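Local coordinates for protein mediator of RNA polymerase II transcription subunit 6 (Schizosaccharomyces pombe, PDB 4H61) that serves as a subunit of Mediator, the coactivator complex that conveys signals from gene-specific regulators to the RNA polymerase II machinery, at residues P36-K48 / L61-F73. Residues are numbered along the deposited sequence; the frame is centred on the assembly and turned at random.
Sequences PFYSHKSNNEMLK and LNSQLKRLTGIQF
A capped helix N-terminus docks on an outer strand of the chain's four-stranded antiparallel sheet, where the first turn of helix 43-53 meets the start of strand 70-79 through Asn-43, Asn-44 and Phe-73. Three geometric facts define the join. First, the backbone N of Asn-43 donates to Ile-71 O at 2.8 Å. Second, the amide of Asn-44 pairs with both backbone polar groups of Phe-73: OD1 accepts from Phe-73 N at 2.6 Å, with that donor tilted from the carbonyl plane, while ND2 gives a nearly straight bond to a lone pair of Phe-73 O. This two-point grip fixes the rotation of the amide. Third, the Asn-43 amide bridges strand and preceding loop. Its OD1 takes Gln-72 NE2 in the carbonyl plane at 3.0 Å, the two amide planes standing 81° apart, and its ND2 reaches Thr-69 O from above that carbonyl's plane. Gln-72 NE2 also donates to Leu-65 O, which brings Leu-65 of helix 61-66 into the network. A leucine in place of Asn-43 would probably leave Gln-72 NE2 without one of its two acceptors and Thr-69 O without this side-chain donor.

Apolar packing lies on both sides of these bonds. With CG anti to its carbonyl carbon (chi1 -77°), Leu-47 brings CD1 to 3.8 Å from Leu-65 CD2 and also against Leu-61, Gln-64 and Leu-68. The Phe-73 ring receives Ser-42 CB at its edge, CE2 to CB 3.8 Å, and meets Tyr-38 obliquely. Ser-42 OG accepts from Glu-45 N at 3.2 Å, which identifies the N-cap. With the axes of helix 43-48 and strand 70-73 at 80°, the geometry is that of an N-capped helix set crosswise against an outer strand of the chain's sheet.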
ATOM      1  N   PRO A  36     -13.241   0.669  -2.539  1.00 98.53           N
ATOM      2  CA  PRO A  36     -13.551   1.652  -1.490  1.00 93.67           C
ATOM      3  C   PRO A  36     -12.528   1.708  -0.357  1.00101.15           C
ATOM      4  O   PRO A  36     -12.723   2.454   0.607  1.00105.50           O
ATOM      5  CB  PRO A  36     -14.904   1.186  -0.948  1.00 91.41           C
ATOM      6  CG  PRO A  36     -15.024  -0.253  -1.346  1.00 97.68           C
ATOM      7  CD  PRO A  36     -14.269  -0.382  -2.643  1.00101.03           C
ATOM      8  N   PHE A  37     -11.459   0.926  -0.456  1.00105.37           N
ATOM      9  CA  PHE A  37     -10.397   0.978   0.547  1.00101.74           C
ATOM     10  C   PHE A  37      -9.362   2.016   0.132  1.00 94.44           C
ATOM     11  O   PHE A  37      -8.599   2.545   0.952  1.00 97.41           O
ATOM     12  CB  PHE A  37      -9.766  -0.405   0.731  1.00 96.38           C
ATOM     13  CG  PHE A  37     -10.752  -1.461   1.162  1.00 98.29           C
ATOM     14  CD1 PHE A  37     -11.335  -1.409   2.426  1.00 94.73           C
ATOM     15  CD2 PHE A  37     -11.107  -2.498   0.303  1.00100.07           C
ATOM     16  CE1 PHE A  37     -12.246  -2.365   2.829  1.00 93.97           C
ATOM     17  CE2 PHE A  37     -12.021  -3.477   0.701  1.00 94.81           C
ATOM     18  CZ  PHE A  37     -12.596  -3.409   1.962  1.00 96.66           C
ATOM     19  N   TYR A  38      -9.361   2.320  -1.157  1.00 89.21           N
ATOM     20  CA  TYR A  38      -8.439   3.299  -1.706  1.00 94.71           C
ATOM     21  C   TYR A  38      -8.767   4.692  -1.168  1.00 93.05           C
ATOM     22  O   TYR A  38      -9.896   4.968  -0.810  1.00 98.44           O
ATOM     23  CB  TYR A  38      -8.512   3.266  -3.232  1.00 92.55           C
ATOM     24  CG  TYR A  38      -7.480   4.111  -3.925  1.00103.35           C
ATOM     25  CD1 TYR A  38      -6.120   3.873  -3.739  1.00104.84           C
ATOM     26  CD2 TYR A  38      -7.859   5.147  -4.771  1.00103.45           C
ATOM     27  CE1 TYR A  38      -5.169   4.645  -4.376  1.00103.26           C
ATOM     28  CE2 TYR A  38      -6.909   5.924  -5.413  1.00107.46           C
ATOM     29  CZ  TYR A  38      -5.567   5.666  -5.213  1.00105.02           C
ATOM     30  OH  TYR A  38      -4.622   6.432  -5.858  1.00109.62           O
ATOM     31  N   SER A  39      -7.767   5.552  -1.086  1.00 96.73           N
ATOM     32  CA  SER A  39      -7.972   6.920  -0.635  1.00 95.96           C
ATOM     33  C   SER A  39      -7.314   7.893  -1.590  1.00 99.16           C
ATOM     34  O   SER A  39      -6.099   7.845  -1.806  1.00 98.14           O
ATOM     35  CB  SER A  39      -7.364   7.129   0.738  1.00 98.10           C
ATOM     36  OG  SER A  39      -7.111   8.504   0.918  1.00105.74           O
ATOM     37  N   HIS A  40      -8.111   8.789  -2.152  1.00101.89           N
ATOM     38  CA  HIS A  40      -7.591   9.710  -3.151  1.00 97.37           C
ATOM     39  C   HIS A  40      -6.698  10.802  -2.552  1.00 97.91           C
ATOM     40  O   HIS A  40      -6.141  11.611  -3.283  1.00102.42           O
ATOM     41  CB  HIS A  40      -8.739  10.294  -3.966  1.00 99.09           C
ATOM     42  CG  HIS A  40      -9.423   9.288  -4.844  1.00113.56           C
ATOM     43  ND1 HIS A  40     -10.391   8.424  -4.374  1.00116.09           N
ATOM     44  CD2 HIS A  40      -9.269   9.003  -6.162  1.00112.43           C
ATOM     45  CE1 HIS A  40     -10.812   7.657  -5.369  1.00111.08           C
ATOM     46  NE2 HIS A  40     -10.147   7.987  -6.463  1.00106.35           N
ATOM     47  N   LYS A  41      -6.563  10.816  -1.226  1.00 97.55           N
ATOM     48  CA  LYS A  41      -5.631  11.720  -0.554  1.00101.68           C
ATOM     49  C   LYS A  41      -4.193  11.214  -0.679  1.00 99.60           C
ATOM     50  O   LYS A  41      -3.249  11.918  -0.347  1.00102.89           O
ATOM     51  CB  LYS A  41      -5.973  11.858   0.939  1.00108.02           C
ATOM     52  CG  LYS A  41      -7.366  12.397   1.247  1.00122.66           C
ATOM     53  CD  LYS A  41      -7.648  12.340   2.753  1.00130.72           C
ATOM     54  CE  LYS A  41      -8.913  13.115   3.136  1.00137.25           C
ATOM     55  NZ  LYS A  41     -10.165  12.549   2.557  1.00140.95           N
ATOM     56  N   SER A  42      -4.028   9.981  -1.139  1.00100.73           N
ATOM     57  CA  SER A  42      -2.735   9.313  -1.030  1.00104.56           C
ATOM     58  C   SER A  42      -1.692   9.848  -1.995  1.00105.99           C
ATOM     59  O   SER A  42      -2.020  10.291  -3.098  1.00 99.39           O
ATOM     60  CB  SER A  42      -2.893   7.818  -1.273  1.00100.35           C
ATOM     61  OG  SER A  42      -3.298   7.585  -2.610  1.00 99.16           O
ATOM     62  N   ASN A  43      -0.430   9.777  -1.578  1.00106.27           N
ATOM     63  CA  ASN A  43       0.680  10.070  -2.468  1.00110.59           C
ATOM     64  C   ASN A  43       0.577   9.228  -3.743  1.00109.23           C
ATOM     65  O   ASN A  43       0.967   9.675  -4.827  1.00109.76           O
ATOM     66  CB  ASN A  43       2.021   9.813  -1.776  1.00111.07           C
ATOM     67  CG  ASN A  43       2.238  10.696  -0.548  1.00114.60           C
ATOM     68  OD1 ASN A  43       3.080  10.397   0.299  1.00118.01           O
ATOM     69  ND2 ASN A  43       1.483  11.785  -0.450  1.00112.89           N
ATOM     70  N   ASN A  44       0.046   8.013  -3.597  1.00100.86           N
ATOM     71  CA  ASN A  44      -0.213   7.124  -4.728  1.00100.45           C
ATOM     72  C   ASN A  44      -1.004   7.824  -5.835  1.00105.54           C
ATOM     73  O   ASN A  44      -0.617   7.810  -7.012  1.00110.12           O
ATOM     74  CB  ASN A  44      -0.975   5.878  -4.260  1.00 94.23           C
ATOM     75  CG  ASN A  44      -0.142   4.986  -3.337  1.00102.33           C
ATOM     76  OD1 ASN A  44       0.036   5.288  -2.151  1.00103.90           O
ATOM     77  ND2 ASN A  44       0.356   3.873  -3.875  1.00 96.38           N
ATOM     78  N   GLU A  45      -2.108   8.446  -5.442  1.00100.91           N
ATOM     79  CA  GLU A  45      -2.990   9.105  -6.390  1.00107.33           C
ATOM     80  C   GLU A  45      -2.312  10.313  -7.033  1.00110.81           C
ATOM     81  O   GLU A  45      -2.468  10.572  -8.234  1.00112.35           O
ATOM     82  CB  GLU A  45      -4.292   9.525  -5.692  1.00101.26           C
ATOM     83  CG  GLU A  45      -5.264  10.282  -6.570  1.00100.11           C
ATOM     84  CD  GLU A  45      -5.884   9.425  -7.660  1.00112.36           C
ATOM     85  OE1 GLU A  45      -5.607   8.202  -7.706  1.00107.42           O
ATOM     86  OE2 GLU A  45      -6.658   9.986  -8.474  1.00124.13           O
ATOM     87  N   MET A  46      -1.555  11.047  -6.225  1.00106.17           N
ATOM     88  CA  MET A  46      -0.901  12.251  -6.704  1.00103.42           C
ATOM     89  C   MET A  46       0.053  11.859  -7.817  1.00108.51           C
ATOM     90  O   MET A  46       0.095  12.496  -8.873  1.00109.27           O
ATOM     91  CB  MET A  46      -0.160  12.950  -5.568  1.00 99.66           C
ATOM     92  CG  MET A  46       0.555  14.233  -5.986  1.00109.44           C
ATOM     93  SD  MET A  46       2.230  13.971  -6.642  1.00131.81           S
ATOM     94  CE  MET A  46       2.669  15.663  -7.054  1.00144.35           C
ATOM     95  N   LEU A  47       0.797  10.784  -7.574  1.00107.88           N
ATOM     96  CA  LEU A  47       1.718  10.239  -8.559  1.00105.04           C
ATOM     97  C   LEU A  47       1.001   9.747  -9.812  1.00112.43           C
ATOM     98  O   LEU A  47       1.493   9.963 -10.917  1.00121.55           O
ATOM     99  CB  LEU A  47       2.548   9.115  -7.946  1.00100.14           C
ATOM    100  CG  LEU A  47       3.696   9.576  -7.040  1.00110.03           C
ATOM    101  CD1 LEU A  47       4.323   8.418  -6.267  1.00110.39           C
ATOM    102  CD2 LEU A  47       4.750  10.283  -7.866  1.00110.63           C
ATOM    103  N   LYS A  48      -0.155   9.095  -9.648  1.00108.61           N
ATOM    104  CA  LYS A  48      -0.871   8.561 -10.807  1.00107.60           C
ATOM    105  C   LYS A  48      -1.178   9.693 -11.771  1.00114.82           C
ATOM    106  O   LYS A  48      -1.079   9.538 -12.989  1.00122.77           O
ATOM    107  CB  LYS A  48      -2.171   7.845 -10.412  1.00107.23           C
ATOM    108  CG  LYS A  48      -2.940   7.247 -11.611  1.00112.28           C
ATOM    109  CD  LYS A  48      -4.318   6.674 -11.242  1.00120.28           C
ATOM    110  CE  LYS A  48      -5.409   7.758 -11.255  1.00139.02           C
ATOM    111  NZ  LYS A  48      -6.740   7.321 -10.682  1.00145.69           N
ATOM    112  N   LEU A  61       7.743   2.706  -8.111  1.00133.25           N
ATOM    113  CA  LEU A  61       6.838   3.421  -7.222  1.00125.86           C
ATOM    114  C   LEU A  61       7.453   3.669  -5.852  1.00129.10           C
ATOM    115  O   LEU A  61       7.435   4.796  -5.353  1.00126.46           O
ATOM    116  CB  LEU A  61       5.543   2.631  -7.052  1.00121.12           C
ATOM    117  CG  LEU A  61       4.542   3.196  -6.047  1.00114.79           C
ATOM    118  CD1 LEU A  61       4.000   4.535  -6.529  1.00112.57           C
ATOM    119  CD2 LEU A  61       3.421   2.211  -5.809  1.00111.66           C
ATOM    120  N   ASN A  62       7.989   2.611  -5.250  1.00131.96           N
ATOM    121  CA  ASN A  62       8.563   2.685  -3.909  1.00129.63           C
ATOM    122  C   ASN A  62       9.644   3.750  -3.766  1.00129.04           C
ATOM    123  O   ASN A  62       9.796   4.355  -2.701  1.00130.40           O
ATOM    124  CB  ASN A  62       9.125   1.328  -3.493  1.00130.35           C
ATOM    125  CG  ASN A  62       8.055   0.271  -3.373  1.00133.99           C
ATOM    126  OD1 ASN A  62       8.122  -0.771  -4.025  1.00139.39           O
ATOM    127  ND2 ASN A  62       7.055   0.531  -2.538  1.00131.98           N
ATOM    128  N   SER A  63      10.401   3.980  -4.830  1.00125.15           N
ATOM    129  CA  SER A  63      11.430   5.003  -4.766  1.00129.93           C
ATOM    130  C   SER A  63      10.778   6.377  -4.855  1.00128.08           C
ATOM    131  O   SER A  63      11.229   7.330  -4.222  1.00133.17           O
ATOM    132  CB  SER A  63      12.496   4.808  -5.850  1.00132.34           C
ATOM    133  OG  SER A  63      11.970   5.054  -7.138  1.00139.16           O
ATOM    134  N   GLN A  64       9.700   6.472  -5.622  1.00123.28           N
ATOM    135  CA  GLN A  64       8.953   7.721  -5.702  1.00124.14           C
ATOM    136  C   GLN A  64       8.295   8.080  -4.366  1.00120.10           C
ATOM    137  O   GLN A  64       8.251   9.252  -3.978  1.00120.49           O
ATOM    138  CB  GLN A  64       7.911   7.658  -6.818  1.00128.04           C
ATOM    139  CG  GLN A  64       8.488   7.822  -8.218  1.00136.02           C
ATOM    140  CD  GLN A  64       9.030   9.222  -8.470  1.00144.41           C
ATOM    141  OE1 GLN A  64       8.868  10.125  -7.646  1.00146.97           O
ATOM    142  NE2 GLN A  64       9.677   9.405  -9.615  1.00148.76           N
ATOM    143  N   LEU A  65       7.797   7.069  -3.661  1.00111.98           N
ATOM    144  CA  LEU A  65       7.141   7.293  -2.378  1.00114.08           C
ATOM    145  C   LEU A  65       8.093   7.783  -1.280  1.00123.17           C
ATOM    146  O   LEU A  65       7.676   8.504  -0.373  1.00126.17           O
ATOM    147  CB  LEU A  65       6.395   6.036  -1.921  1.00110.18           C
ATOM    148  CG  LEU A  65       5.200   5.661  -2.804  1.00115.40           C
ATOM    149  CD1 LEU A  65       4.564   4.328  -2.393  1.00109.56           C
ATOM    150  CD2 LEU A  65       4.172   6.781  -2.798  1.00116.63           C
ATOM    151  N   LYS A  66       9.365   7.400  -1.357  1.00126.21           N
ATOM    152  CA  LYS A  66      10.315   7.791  -0.315  1.00129.98           C
ATOM    153  C   LYS A  66      10.470   9.308  -0.234  1.00128.71           C
ATOM    154  O   LYS A  66      10.640   9.867   0.853  1.00131.66           O
ATOM    155  CB  LYS A  66      11.668   7.094  -0.500  1.00133.64           C
ATOM    156  CG  LYS A  66      11.644   5.613  -0.131  1.00139.19           C
ATOM    157  CD  LYS A  66      12.921   4.881  -0.554  1.00151.71           C
ATOM    158  CE  LYS A  66      14.119   5.213   0.339  1.00153.56           C
ATOM    159  NZ  LYS A  66      15.368   4.536  -0.142  1.00151.46           N
ATOM    160  N   ARG A  67      10.358   9.968  -1.382  1.00125.54           N
ATOM    161  CA  ARG A  67      10.522  11.418  -1.474  1.00127.66           C
ATOM    162  C   ARG A  67       9.291  12.197  -1.021  1.00126.14           C
ATOM    163  O   ARG A  67       9.302  13.424  -1.015  1.00129.42           O
ATOM    164  CB  ARG A  67      10.841  11.820  -2.917  1.00133.01           C
ATOM    165  CG  ARG A  67      11.592  10.761  -3.711  1.00137.45           C
ATOM    166  CD  ARG A  67      11.594  11.103  -5.185  1.00136.02           C
ATOM    167  NE  ARG A  67      11.844  12.524  -5.390  1.00138.63           N
ATOM    168  CZ  ARG A  67      11.081  13.318  -6.132  1.00145.31           C
ATOM    169  NH1 ARG A  67      10.017  12.831  -6.754  1.00143.23           N
ATOM    170  NH2 ARG A  67      11.391  14.600  -6.260  1.00155.61           N
ATOM    171  N   LEU A  68       8.221  11.494  -0.664  1.00122.18           N
ATOM    172  CA  LEU A  68       6.971  12.166  -0.315  1.00116.59           C
ATOM    173  C   LEU A  68       6.517  11.851   1.104  1.00115.14           C
ATOM    174  O   LEU A  68       6.957  10.864   1.698  1.00126.17           O
ATOM    175  CB  LEU A  68       5.874  11.780  -1.306  1.00112.15           C
ATOM    176  CG  LEU A  68       6.233  11.917  -2.786  1.00109.55           C
ATOM    177  CD1 LEU A  68       5.151  11.298  -3.630  1.00109.11           C
ATOM    178  CD2 LEU A  68       6.442  13.381  -3.171  1.00107.95           C
ATOM    179  N   THR A  69       5.640  12.696   1.638  1.00105.95           N
ATOM    180  CA  THR A  69       5.033  12.469   2.954  1.00102.03           C
ATOM    181  C   THR A  69       3.511  12.470   2.842  1.00105.33           C
ATOM    182  O   THR A  69       2.935  13.208   2.036  1.00109.78           O
ATOM    183  CB  THR A  69       5.479  13.527   3.990  1.00109.50           C
ATOM    184  OG1 THR A  69       5.064  14.833   3.570  1.00119.85           O
ATOM    185  CG2 THR A  69       6.983  13.531   4.138  1.00113.05           C
ATOM    186  N   GLY A  70       2.859  11.633   3.643  1.00102.36           N
ATOM    187  CA  GLY A  70       1.414  11.507   3.597  1.00 91.74           C
ATOM    188  C   GLY A  70       0.959  10.069   3.480  1.00101.26           C
ATOM    189  O   GLY A  70       1.780   9.146   3.553  1.00109.28           O
ATOM    190  N   ILE A  71      -0.350   9.875   3.304  1.00 99.52           N
ATOM    191  CA  ILE A  71      -0.918   8.536   3.122  1.00100.52           C
ATOM    192  C   ILE A  71      -0.306   7.809   1.913  1.00104.24           C
ATOM    193  O   ILE A  71      -0.171   8.384   0.827  1.00106.64           O
ATOM    194  CB  ILE A  71      -2.456   8.589   2.953  1.00 97.08           C
ATOM    195  CG1 ILE A  71      -3.109   9.237   4.177  1.00 93.07           C
ATOM    196  CG2 ILE A  71      -3.031   7.202   2.725  1.00 92.70           C
ATOM    197  CD1 ILE A  71      -2.659   8.655   5.468  1.00 95.53           C
ATOM    198  N   GLN A  72       0.072   6.550   2.108  1.00100.57           N
ATOM    199  CA  GLN A  72       0.674   5.762   1.035  1.00100.66           C
ATOM    200  C   GLN A  72       0.161   4.336   1.076  1.00101.84           C
ATOM    201  O   GLN A  72      -0.158   3.812   2.147  1.00102.54           O
ATOM    202  CB  GLN A  72       2.207   5.744   1.139  1.00 94.68           C
ATOM    203  CG  GLN A  72       2.865   7.117   1.145  1.00103.62           C
ATOM    204  CD  GLN A  72       4.396   7.060   1.049  1.00115.94           C
ATOM    205  OE1 GLN A  72       5.037   6.092   1.489  1.00113.28           O
ATOM    206  NE2 GLN A  72       4.985   8.108   0.469  1.00112.89           N
ATOM    207  N   PHE A  73       0.089   3.715  -0.095  1.00100.19           N
ATOM    208  CA  PHE A  73      -0.236   2.300  -0.196  1.00102.56           C
ATOM    209  C   PHE A  73       0.931   1.558  -0.828  1.00106.10           C
ATOM    210  O   PHE A  73       1.417   1.938  -1.894  1.00107.90           O
ATOM    211  CB  PHE A  73      -1.499   2.096  -1.030  1.00105.15           C
ATOM    212  CG  PHE A  73      -2.729   2.686  -0.405  1.00105.98           C
ATOM    213  CD1 PHE A  73      -3.443   1.976   0.554  1.00102.53           C
ATOM    214  CD2 PHE A  73      -3.161   3.957  -0.757  1.00103.38           C
ATOM    215  CE1 PHE A  73      -4.571   2.518   1.141  1.00 99.16           C
ATOM    216  CE2 PHE A  73      -4.296   4.511  -0.172  1.00102.83           C
ATOM    217  CZ  PHE A  73      -5.002   3.791   0.776  1.00100.55           C
TER